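Local coordinates for RNA-binding protein 12 (Homo sapiens, PDB 2EK1) that probably binds RNA through its RNA recognition motif, at residues Tyr37-Ile42 with Val74-Asp79. Sequence-based numbering, arbitrary orientation.
Sequences YGYQVI and VIDLND
Tyr39 reaches from the loop to the last turn of helix 67-77 and meets two consecutive residues there, Asp76 by its hydroxyl and Leu77 by its ring. In the polar contact, Tyr39 OH lies 2.8 Å from Asp76 OD1, within hydrogen-bonding distance. The carboxylate oxygen sits at the ring edge, in the ring plane, while the carboxylate itself is turned 75° from that plane. The two side chains cross at about a right angle, which brings Asp76 CB within 3.2 Å of Tyr39 OH. In the apolar contact, Leu77 CD1 lies over one ring face in a CH-pi interaction, 3.7 Å from Tyr39 CD2 and shifted toward the rim. Leu77 CG is anti to its carbonyl carbon (chi1 -55°), which helps carry the methyl to the ring. Replacing Tyr39 with an alanine would probably leave Asp76 OD1 without this phenol partner and uncover the methyl of Leu77. Within the loop, Gln40 NE2 donates to Gly38 O at 3.0 Å from above the carbonyl plane, linking the residues on either side of Tyr39. This surface contact joins the loop that follows helix 29-35 to the end of helix 67-77; in the RNA recognition motif these two helices pack on one face of the antiparallel sheet. Tyr39 also touches Ala73 of helix 67-77, and Leu77 also touches Phe36 and Leu89 of strand 85-90.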
loop_
_atom_site.group_PDB
_atom_site.type_symbol
_atom_site.label_atom_id
_atom_site.label_comp_id
_atom_site.label_asym_id
_atom_site.label_seq_id
_atom_site.Cartn_x
_atom_site.Cartn_y
_atom_site.Cartn_z
ATOM N N TYR A 37 -13.281 7.951 9.974
ATOM C CA TYR A 37 -13.548 9.226 10.692
ATOM C C TYR A 37 -13.823 8.909 12.147
ATOM O O TYR A 37 -14.611 8.018 12.490
ATOM C CB TYR A 37 -14.739 10.002 10.052
ATOM C CG TYR A 37 -15.059 11.373 10.724
ATOM C CD1 TYR A 37 -16.022 11.465 11.743
ATOM C CD2 TYR A 37 -14.359 12.549 10.364
ATOM C CE1 TYR A 37 -16.287 12.711 12.422
ATOM C CE2 TYR A 37 -14.614 13.791 11.024
ATOM C CZ TYR A 37 -15.589 13.842 12.073
ATOM O OH TYR A 37 -15.798 15.002 12.816
ATOM N N GLY A 38 -13.111 9.579 13.015
ATOM C CA GLY A 38 -13.352 9.326 14.402
ATOM C C GLY A 38 -12.344 8.308 14.854
ATOM O O GLY A 38 -12.306 7.959 16.064
ATOM N N TYR A 39 -11.521 7.786 13.946
ATOM C CA TYR A 39 -10.544 6.822 14.457
ATOM C C TYR A 39 -9.054 7.151 14.386
ATOM O O TYR A 39 -8.239 6.301 14.662
ATOM C CB TYR A 39 -10.806 5.373 13.894
ATOM C CG TYR A 39 -11.977 4.625 14.510
ATOM C CD1 TYR A 39 -11.784 3.625 15.473
ATOM C CD2 TYR A 39 -13.257 5.017 14.218
ATOM C CE1 TYR A 39 -12.872 3.037 16.158
ATOM C CE2 TYR A 39 -14.358 4.481 14.891
ATOM C CZ TYR A 39 -14.171 3.493 15.884
ATOM O OH TYR A 39 -15.305 3.115 16.625
ATOM N N GLN A 40 -8.647 8.355 14.013
ATOM C CA GLN A 40 -7.184 8.648 14.042
ATOM C C GLN A 40 -6.205 7.878 13.110
ATOM O O GLN A 40 -5.020 7.579 13.384
ATOM C CB GLN A 40 -6.710 8.590 15.480
ATOM C CG GLN A 40 -7.384 9.621 16.417
ATOM C CD GLN A 40 -8.933 9.560 16.455
ATOM O OE1 GLN A 40 -9.609 10.548 16.140
ATOM N NE2 GLN A 40 -9.483 8.411 16.833
ATOM N N VAL A 41 -6.735 7.574 11.951
ATOM C CA VAL A 41 -5.963 6.958 10.927
ATOM C C VAL A 41 -5.003 8.082 10.538
ATOM O O VAL A 41 -5.387 9.233 10.496
ATOM C CB VAL A 41 -6.963 6.625 9.799
ATOM C CG1 VAL A 41 -7.406 7.891 9.115
ATOM C CG2 VAL A 41 -6.403 5.697 8.830
ATOM N N ILE A 42 -3.759 7.770 10.230
ATOM C CA ILE A 42 -2.804 8.742 9.796
ATOM C C ILE A 42 -3.197 9.117 8.371
ATOM O O ILE A 42 -3.155 8.246 7.461
ATOM C CB ILE A 42 -1.419 8.138 9.759
ATOM C CG1 ILE A 42 -1.058 7.695 11.192
ATOM C CG2 ILE A 42 -0.510 9.122 9.156
ATOM C CD1 ILE A 42 0.221 6.913 11.355
ATOM N N VAL A 74 -10.171 -1.934 13.716
ATOM C CA VAL A 74 -10.484 -3.215 13.161
ATOM C C VAL A 74 -11.703 -3.837 13.820
ATOM O O VAL A 74 -12.576 -4.401 13.134
ATOM C CB VAL A 74 -9.235 -4.081 13.210
ATOM C CG1 VAL A 74 -9.519 -5.535 12.882
ATOM C CG2 VAL A 74 -8.226 -3.437 12.215
ATOM N N ILE A 75 -11.807 -3.708 15.144
ATOM C CA ILE A 75 -12.979 -4.242 15.788
ATOM C C ILE A 75 -14.269 -3.548 15.456
ATOM O O ILE A 75 -15.225 -4.176 15.028
ATOM C CB ILE A 75 -12.823 -4.249 17.343
ATOM C CG1 ILE A 75 -11.701 -5.246 17.694
ATOM C CG2 ILE A 75 -14.196 -4.619 17.967
ATOM C CD1 ILE A 75 -11.280 -5.237 19.193
ATOM N N ASP A 76 -14.268 -2.226 15.558
ATOM C CA ASP A 76 -15.482 -1.462 15.402
ATOM C C ASP A 76 -15.943 -1.244 13.985
ATOM O O ASP A 76 -17.155 -1.119 13.797
ATOM C CB ASP A 76 -15.349 -0.075 16.069
ATOM C CG ASP A 76 -15.167 -0.160 17.600
ATOM O OD1 ASP A 76 -14.716 0.854 18.165
ATOM O OD2 ASP A 76 -15.467 -1.226 18.206
ATOM N N LEU A 77 -15.020 -1.245 13.012
ATOM C CA LEU A 77 -15.392 -0.973 11.592
ATOM C C LEU A 77 -15.450 -2.134 10.644
ATOM O O LEU A 77 -15.881 -1.913 9.544
ATOM C CB LEU A 77 -14.459 0.103 10.944
ATOM C CG LEU A 77 -14.514 1.369 11.880
ATOM C CD1 LEU A 77 -13.361 2.349 11.671
ATOM C CD2 LEU A 77 -15.888 2.105 11.752
ATOM N N ASN A 78 -15.026 -3.326 11.046
ATOM C CA ASN A 78 -15.077 -4.495 10.146
ATOM C C ASN A 78 -16.530 -4.682 9.757
ATOM O O ASN A 78 -17.407 -4.585 10.609
ATOM C CB ASN A 78 -14.564 -5.772 10.826
ATOM C CG ASN A 78 -14.447 -6.920 9.866
ATOM O OD1 ASN A 78 -13.782 -6.814 8.846
ATOM N ND2 ASN A 78 -15.114 -8.026 10.178
ATOM N N ASP A 79 -16.756 -4.928 8.461
ATOM C CA ASP A 79 -18.084 -5.114 7.908
ATOM C C ASP A 79 -18.931 -3.853 7.746
ATOM O O ASP A 79 -20.082 -3.977 7.346
ATOM C CB ASP A 79 -18.892 -6.213 8.659
ATOM C CG ASP A 79 -18.440 -7.661 8.273
ATOM O OD1 ASP A 79 -17.829 -7.846 7.208
ATOM O OD2 ASP A 79 -18.726 -8.634 9.009
#